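Local coordinates for designed Anbu Protein (Synthetic construct, PDB 5LOY) that assembles into helical complexes as a designed ancestral beta subunit (Anbu) and is probably a proteasome-related N-terminal nucleophile hydrolase, at residues P122-L127 and F134-P139; G115-G120 and L194-D199; S176-M181 and M218-W223. All coordinates share one frame; numbering follows the deposited sequence.

Interactions 1 and 2 lie in the sheets, and interaction 3 in the helices, of the alpha-beta-beta-alpha proteasome fold. Interaction 1 pairs the last two strands of one sheet, and interaction 2 crosses from the next strand of that sheet, 110-118, to strand 191-197 of the other. Their centres lie 12 Å apart and they touch: Arg124 N is 2.9 Å from Gly116 O, probably a hydrogen bond between neighbouring strands. Interaction 3 sits at the far side of the chain, its centre 27 Å from either of the others. Its nearest atoms are about 9 Å from interaction 2 and about 13 Å from interaction 1, although helix 166-183 leads directly into strand 191-197.

Interaction 1. Residues P122-L127 and F134-P139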
# COMPACT_ATOMS: atom_id res chain seq x y z
N PRO A 122 -12.76 29.69 4.51
CA PRO A 122 -11.40 29.18 4.33
C PRO A 122 -11.29 28.13 3.23
O PRO A 122 -12.29 27.77 2.62
CB PRO A 122 -11.06 28.56 5.70
CG PRO A 122 -12.36 28.45 6.43
CD PRO A 122 -13.24 29.52 5.89
N PRO A 123 -10.06 27.68 2.94
CA PRO A 123 -9.89 26.56 2.01
C PRO A 123 -10.42 25.27 2.61
O PRO A 123 -10.25 25.05 3.81
CB PRO A 123 -8.36 26.47 1.82
CG PRO A 123 -7.79 27.72 2.39
CD PRO A 123 -8.77 28.23 3.40
N ARG A 124 -11.05 24.43 1.78
CA ARG A 124 -11.69 23.20 2.24
C ARG A 124 -11.44 22.04 1.26
O ARG A 124 -11.15 22.27 0.08
CB ARG A 124 -13.19 23.42 2.43
CG ARG A 124 -13.53 24.46 3.49
CD ARG A 124 -15.00 24.84 3.48
NE ARG A 124 -15.83 23.85 4.17
CZ ARG A 124 -17.15 23.94 4.35
NH1 ARG A 124 -17.84 24.98 3.85
NH2 ARG A 124 -17.78 22.98 5.01
N LEU A 125 -11.56 20.82 1.76
CA LEU A 125 -11.23 19.63 1.02
C LEU A 125 -12.20 18.49 1.35
O LEU A 125 -12.41 18.19 2.54
CB LEU A 125 -9.82 19.20 1.38
CG LEU A 125 -9.28 17.98 0.64
CD1 LEU A 125 -9.16 18.30 -0.85
CD2 LEU A 125 -7.94 17.52 1.20
N PHE A 126 -12.75 17.85 0.32
CA PHE A 126 -13.77 16.80 0.48
C PHE A 126 -13.44 15.53 -0.29
O PHE A 126 -12.76 15.58 -1.32
CB PHE A 126 -15.12 17.28 -0.03
CG PHE A 126 -15.71 18.38 0.79
CD1 PHE A 126 -15.30 19.67 0.59
CD2 PHE A 126 -16.65 18.12 1.76
CE1 PHE A 126 -15.85 20.69 1.35
CE2 PHE A 126 -17.19 19.14 2.53
CZ PHE A 126 -16.78 20.42 2.33
N LEU A 127 -13.94 14.40 0.21
CA LEU A 127 -13.87 13.11 -0.49
C LEU A 127 -15.29 12.66 -0.80
O LEU A 127 -16.12 12.60 0.12
CB LEU A 127 -13.19 12.07 0.38
CG LEU A 127 -13.16 10.61 -0.10
CD1 LEU A 127 -12.43 10.47 -1.41
CD2 LEU A 127 -12.46 9.74 0.94
N PHE A 134 -20.37 12.01 1.29
CA PHE A 134 -19.03 12.59 1.34
C PHE A 134 -18.58 13.02 2.72
O PHE A 134 -19.39 13.14 3.63
CB PHE A 134 -18.94 13.81 0.38
CG PHE A 134 -19.97 14.86 0.65
CD1 PHE A 134 -19.75 15.83 1.62
CD2 PHE A 134 -21.17 14.89 -0.05
CE1 PHE A 134 -20.70 16.81 1.88
CE2 PHE A 134 -22.12 15.85 0.20
CZ PHE A 134 -21.90 16.81 1.18
N ILE A 135 -17.28 13.26 2.86
CA ILE A 135 -16.72 13.78 4.08
C ILE A 135 -15.71 14.89 3.82
O ILE A 135 -15.19 15.02 2.72
CB ILE A 135 -16.06 12.67 4.90
CG1 ILE A 135 -14.94 12.00 4.11
CG2 ILE A 135 -17.08 11.63 5.32
CD1 ILE A 135 -13.99 11.18 4.98
N GLU A 136 -15.43 15.65 4.87
CA GLU A 136 -14.55 16.79 4.84
C GLU A 136 -13.28 16.57 5.68
O GLU A 136 -13.34 16.10 6.82
CB GLU A 136 -15.29 18.02 5.39
CG GLU A 136 -14.45 19.28 5.33
CD GLU A 136 -15.17 20.57 5.62
OE1 GLU A 136 -16.35 20.58 6.13
OE2 GLU A 136 -14.51 21.63 5.34
N ALA A 137 -12.14 16.98 5.12
CA ALA A 137 -10.85 16.88 5.83
C ALA A 137 -10.79 17.80 7.04
O ALA A 137 -11.42 18.85 7.04
CB ALA A 137 -9.72 17.20 4.88
N THR A 138 -10.02 17.40 8.04
CA THR A 138 -9.83 18.16 9.27
C THR A 138 -8.32 18.26 9.58
O THR A 138 -7.50 17.66 8.92
CB THR A 138 -10.55 17.50 10.48
OG1 THR A 138 -10.00 16.20 10.72
CG2 THR A 138 -12.06 17.40 10.24
N PRO A 139 -7.95 19.04 10.61
CA PRO A 139 -6.55 19.04 11.04
C PRO A 139 -6.00 17.64 11.37
O PRO A 139 -4.84 17.34 11.06
CB PRO A 139 -6.58 19.91 12.29
CG PRO A 139 -7.69 20.87 12.05
CD PRO A 139 -8.73 20.12 11.26
O HOH W 1 -11.83 21.12 4.87
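Glu136 reaches across the strand pair over Phe126 and ends in the grip of Arg124. Its CG stands anti to the backbone N (chi1 -177°), which sets it over one face of the Phe126 ring, offset toward the rim in a CH-pi contact 4.2 Å from the ring centroid. The chain stays extended beyond CG and carries the carboxylate to Arg124 for a two-nitrogen, side-on salt bridge: Arg124 NE meets Glu136 OE2 at 2.8 Å and Arg124 NH2 meets Glu136 OE1 at 3.0 Å. Both oxygens lie in the guanidinium plane and are met on their syn sides, but the nitrogens stand well out of the carboxylate plane, the two flat groups being turned 32° apart. Arg124 NH1 has a second charged partner, Glu121.

The backbone evidence defines an antiparallel beta hairpin at the edge of a five-stranded sheet. Leu127 and Ile135 exchange N-H...O bonds as a hydrogen-bonded pair, Phe126 and Glu136 form the adjoining non-hydrogen-bonded pair, and Ala137 N binds Leu125 O at 2.9 Å.

The well-buried part comprises Leu125, Phe126, Leu127 and Ala137. CB of Leu125 lies 4.0 Å from CB of Ala137, Phe144 of strand 143-147 meets Leu127, Ile135 and Ala137, and helix 79-94 covers the Phe126 ring with Met79 and Ala83. The looser part is the charged margin, where Arg124 and Glu136 remain partly exposed and one water donates to Glu136 OE2, 2.8 Å away, and to Ala137 O while accepting from Leu125 N. Ile135 is exposed, and across the hairpin its side chain brings CG1 within 4.1 Å of Leu127 CB.

Interaction 2. Residues G115-G120 and L194-D199; sequences GGQIAG and LVYERD
Chi1 values of 179° for Gln117 and 172° for Tyr196 swing both side chains anti to their backbone nitrogens and bring the glutamine amide to the phenol oxygen between two strands that belong to different sheets. Strand 110-118 lies in one sheet and strand 191-197 in the other, so the meeting spans the two stacked layers of the N-terminal nucleophile hydrolase sandwich. No backbone pairing joins these segments; the evidence for the link is three hydrogen bonds, all through Gln117.

The Gln117 chain is extended and crosses the tyrosine at about a right angle, with amide and ring planes 77° apart. Its OE1 lies at the ring edge, near the ring plane, and accepts from two donors: Tyr196 OH at 2.7 Å and the backbone Asp199 N at 2.8 Å. Both donors are tilted somewhat from the carbonyl plane. With NE2 bonded in addition to Glu121 O, the amide has partners at both ends, which should fix its rotation. Tyr196 OH is doubly used as well, since Leu201 N also bonds to it.

Around this buried pair the contact opens outward. Asp199 and Arg198 are exposed, at the turn that follows strand 191-197, and Arg198 directs NE to Asp9 O while Pro123 packs on its side chain. The third bond runs from Gln117 NE2 to Asp199 OD1, 3.1 Å long, and reaches that oxygen nearly along its C-O axis.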
# COMPACT_ATOMS: atom_id res chain seq x y z
N GLY A 115 -11.83 20.07 -3.82
CA GLY A 115 -11.36 21.10 -2.88
C GLY A 115 -11.17 22.45 -3.50
O GLY A 115 -11.24 22.60 -4.71
N GLY A 116 -10.93 23.44 -2.67
CA GLY A 116 -10.73 24.80 -3.16
C GLY A 116 -11.07 25.84 -2.12
O GLY A 116 -11.14 25.54 -0.93
N GLN A 117 -11.30 27.07 -2.57
CA GLN A 117 -11.65 28.16 -1.69
C GLN A 117 -12.62 29.11 -2.38
O GLN A 117 -12.45 29.44 -3.54
CB GLN A 117 -10.40 28.91 -1.24
CG GLN A 117 -10.72 30.07 -0.32
CD GLN A 117 -9.50 30.65 0.38
OE1 GLN A 117 -8.39 30.61 -0.14
NE2 GLN A 117 -9.72 31.21 1.54
N ILE A 118 -13.63 29.54 -1.64
CA ILE A 118 -14.61 30.51 -2.12
C ILE A 118 -14.45 31.75 -1.25
O ILE A 118 -14.28 31.62 -0.06
CB ILE A 118 -16.01 29.90 -2.02
CG1 ILE A 118 -16.17 28.84 -3.11
CG2 ILE A 118 -17.08 30.96 -2.14
CD1 ILE A 118 -17.36 27.91 -2.93
N ALA A 119 -14.44 32.94 -1.83
CA ALA A 119 -14.14 34.17 -1.07
C ALA A 119 -14.90 34.24 0.27
O ALA A 119 -16.11 33.97 0.30
CB ALA A 119 -14.46 35.39 -1.91
N GLY A 120 -14.18 34.59 1.35
CA GLY A 120 -14.78 34.75 2.70
C GLY A 120 -15.08 33.45 3.45
O GLY A 120 -15.93 33.39 4.33
N LEU A 194 -1.00 20.74 -8.79
CA LEU A 194 -1.52 22.09 -8.55
C LEU A 194 -1.32 22.48 -7.10
O LEU A 194 -1.67 21.73 -6.20
CB LEU A 194 -2.99 22.14 -8.93
CG LEU A 194 -3.63 23.52 -9.01
CD1 LEU A 194 -4.86 23.46 -9.91
CD2 LEU A 194 -4.01 24.08 -7.64
N VAL A 195 -0.74 23.65 -6.90
CA VAL A 195 -0.45 24.18 -5.56
C VAL A 195 -1.15 25.51 -5.40
O VAL A 195 -0.92 26.43 -6.17
CB VAL A 195 1.07 24.39 -5.35
CG1 VAL A 195 1.33 25.07 -4.01
CG2 VAL A 195 1.80 23.07 -5.42
N TYR A 196 -2.02 25.60 -4.38
CA TYR A 196 -2.92 26.76 -4.19
C TYR A 196 -2.59 27.46 -2.89
O TYR A 196 -2.61 26.83 -1.84
CB TYR A 196 -4.41 26.29 -4.18
CG TYR A 196 -5.36 27.42 -3.81
CD1 TYR A 196 -5.70 28.40 -4.74
CD2 TYR A 196 -5.84 27.56 -2.52
CE1 TYR A 196 -6.52 29.45 -4.40
CE2 TYR A 196 -6.65 28.62 -2.16
CZ TYR A 196 -6.99 29.56 -3.10
OH TYR A 196 -7.79 30.64 -2.78
N GLU A 197 -2.30 28.76 -2.95
CA GLU A 197 -2.04 29.56 -1.75
C GLU A 197 -3.31 30.13 -1.11
O GLU A 197 -4.11 30.80 -1.77
CB GLU A 197 -1.13 30.75 -2.06
CG GLU A 197 0.34 30.43 -2.31
CD GLU A 197 1.19 31.69 -2.56
OE1 GLU A 197 0.70 32.84 -2.37
OE2 GLU A 197 2.35 31.54 -2.98
N ARG A 198 -3.46 29.89 0.18
CA ARG A 198 -4.58 30.42 0.95
C ARG A 198 -4.85 31.90 0.66
O ARG A 198 -3.95 32.72 0.69
CB ARG A 198 -4.29 30.25 2.45
CG ARG A 198 -5.47 30.52 3.37
CD ARG A 198 -5.01 30.81 4.79
NE ARG A 198 -5.64 29.88 5.74
CZ ARG A 198 -6.86 30.00 6.26
NH1 ARG A 198 -7.29 29.07 7.11
NH2 ARG A 198 -7.68 31.02 5.94
N ASP A 199 -6.12 32.22 0.39
CA ASP A 199 -6.59 33.58 0.10
C ASP A 199 -6.10 34.22 -1.20
O ASP A 199 -6.36 35.39 -1.41
CB ASP A 199 -6.29 34.57 1.25
CG ASP A 199 -6.86 34.13 2.60
OD1 ASP A 199 -7.66 33.17 2.71
OD2 ASP A 199 -6.50 34.80 3.59

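Interaction 3. Residues S176-M181 and M218-W223; sequences SFDSTM and MLRKQW
Asp178 and Arg220 meet with their flat groups almost perpendicular, the carboxylate and guanidinium planes being 87° apart. Arg220 NE bonds to Asp178 OD1 at 2.7 Å from above the carboxylate plane, while the oxygen itself sits in the guanidinium plane, at its edge. A weak bond from Arg220 NH2 to the same OD1, 3.1 Å long, completes the salt bridge, so one oxygen takes both contacts.

The arginine's bend at chi3 (96°) turns its head group toward the aspartate. Met181 crosses it at about a right angle and sets CE over one guanidinium face, 3.7 Å from Arg220 NH2. The other carboxylate oxygen, Asp178 OD2, approaches the edge of the Trp223 ring near its plane, 3.8 Å from CD1. A water donates to Asp178 OD2 at 2.7 Å and to Arg220 O at 2.9 Å, tying the carboxylate to the opposite backbone.

Further positive charge gathers on Asp178: Arg182 reaches OD1, and Arg158 of the second subunit forms a salt bridge with OD2. Such company would be expected to favour the ionised acid.

The axes of segments 176-181 and 218-223 pass 10.8 Å apart, crossing at -76°, a spacing spanned by the Asp178-Arg220 pair. Helix 166-183 packs on strand 2-8, and the arrangement is that of an outer helical layer of the proteasome-type sandwich, crossed by the C-terminal helix 214-232 at the interface with the second subunit.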
# COMPACT_ATOMS: atom_id res chain seq x y z
N SER A 176 5.32 10.17 -2.82
CA SER A 176 4.18 9.24 -2.77
C SER A 176 3.88 8.61 -4.14
O SER A 176 3.59 7.41 -4.23
CB SER A 176 2.94 9.96 -2.25
OG SER A 176 1.91 9.03 -2.01
N PHE A 177 3.93 9.41 -5.20
CA PHE A 177 3.72 8.88 -6.54
C PHE A 177 4.85 8.01 -6.99
O PHE A 177 4.63 6.99 -7.65
CB PHE A 177 3.49 10.00 -7.55
CG PHE A 177 2.07 10.40 -7.65
CD1 PHE A 177 1.53 11.26 -6.70
CD2 PHE A 177 1.24 9.89 -8.64
CE1 PHE A 177 0.20 11.62 -6.75
CE2 PHE A 177 -0.10 10.24 -8.68
CZ PHE A 177 -0.63 11.10 -7.73
N ASP A 178 6.07 8.41 -6.67
CA ASP A 178 7.25 7.63 -7.05
C ASP A 178 7.13 6.20 -6.53
O ASP A 178 7.30 5.25 -7.29
CB ASP A 178 8.50 8.30 -6.51
CG ASP A 178 9.76 7.47 -6.70
OD1 ASP A 178 10.02 6.94 -7.81
OD2 ASP A 178 10.52 7.35 -5.71
N SER A 179 6.84 6.07 -5.25
CA SER A 179 6.72 4.75 -4.61
C SER A 179 5.59 3.93 -5.21
O SER A 179 5.72 2.71 -5.42
CB SER A 179 6.51 4.91 -3.10
OG SER A 179 7.69 5.40 -2.50
N THR A 180 4.48 4.59 -5.49
CA THR A 180 3.33 3.94 -6.10
C THR A 180 3.66 3.44 -7.51
O THR A 180 3.39 2.29 -7.83
CB THR A 180 2.13 4.89 -6.15
OG1 THR A 180 1.79 5.32 -4.82
CG2 THR A 180 0.95 4.21 -6.77
N MET A 181 4.30 4.29 -8.32
CA MET A 181 4.65 3.89 -9.68
C MET A 181 5.66 2.76 -9.75
O MET A 181 5.55 1.87 -10.61
CB MET A 181 5.12 5.09 -10.49
CG MET A 181 3.92 5.98 -10.85
SD MET A 181 4.23 7.50 -11.74
CE MET A 181 5.71 8.06 -10.90
N MET A 218 15.42 14.38 -10.78
CA MET A 218 16.33 14.69 -9.70
C MET A 218 15.77 14.22 -8.37
O MET A 218 16.48 13.68 -7.55
CB MET A 218 16.62 16.19 -9.61
CG MET A 218 18.04 16.52 -9.20
SD MET A 218 18.51 18.28 -9.23
CE MET A 218 17.02 19.24 -8.88
N LEU A 219 14.49 14.46 -8.16
CA LEU A 219 13.87 14.13 -6.90
C LEU A 219 13.93 12.62 -6.68
O LEU A 219 14.33 12.16 -5.61
CB LEU A 219 12.43 14.61 -6.88
CG LEU A 219 11.64 14.59 -5.58
CD1 LEU A 219 12.27 15.58 -4.61
CD2 LEU A 219 10.18 14.96 -5.80
N ARG A 220 13.54 11.85 -7.68
CA ARG A 220 13.51 10.40 -7.53
C ARG A 220 14.90 9.85 -7.22
O ARG A 220 15.06 8.97 -6.39
CB ARG A 220 12.95 9.76 -8.79
CG ARG A 220 11.49 10.12 -9.03
CD ARG A 220 11.01 9.57 -10.35
NE ARG A 220 10.33 8.31 -10.09
CZ ARG A 220 9.65 7.62 -11.01
NH1 ARG A 220 9.58 8.09 -12.26
NH2 ARG A 220 9.04 6.47 -10.67
N LYS A 221 15.89 10.38 -7.90
CA LYS A 221 17.23 9.89 -7.78
C LYS A 221 17.81 10.23 -6.42
O LYS A 221 18.50 9.41 -5.83
CB LYS A 221 18.06 10.48 -8.92
CG LYS A 221 19.56 10.26 -8.84
CD LYS A 221 20.20 10.99 -10.01
CE LYS A 221 21.52 11.66 -9.66
NZ LYS A 221 22.60 10.64 -9.66
N GLN A 222 17.54 11.42 -5.90
CA GLN A 222 18.06 11.79 -4.60
C GLN A 222 17.30 11.10 -3.47
O GLN A 222 17.89 10.81 -2.43
CB GLN A 222 18.02 13.29 -4.39
CG GLN A 222 19.04 14.02 -5.28
CD GLN A 222 19.17 15.50 -4.94
OE1 GLN A 222 18.83 15.89 -3.84
NE2 GLN A 222 19.64 16.31 -5.87
N TRP A 223 16.01 10.86 -3.65
CA TRP A 223 15.22 10.14 -2.65
C TRP A 223 15.72 8.72 -2.54
O TRP A 223 15.99 8.21 -1.46
CB TRP A 223 13.74 10.15 -3.02
CG TRP A 223 12.81 9.49 -2.07
CD1 TRP A 223 11.89 8.56 -2.37
CD2 TRP A 223 12.64 9.78 -0.66
NE1 TRP A 223 11.16 8.20 -1.25
CE2 TRP A 223 11.60 8.94 -0.18
CE3 TRP A 223 13.27 10.62 0.24
CZ2 TRP A 223 11.18 8.95 1.14
CZ3 TRP A 223 12.86 10.63 1.54
CH2 TRP A 223 11.82 9.81 1.98
O HOH W 2 13.19 6.79 -5.94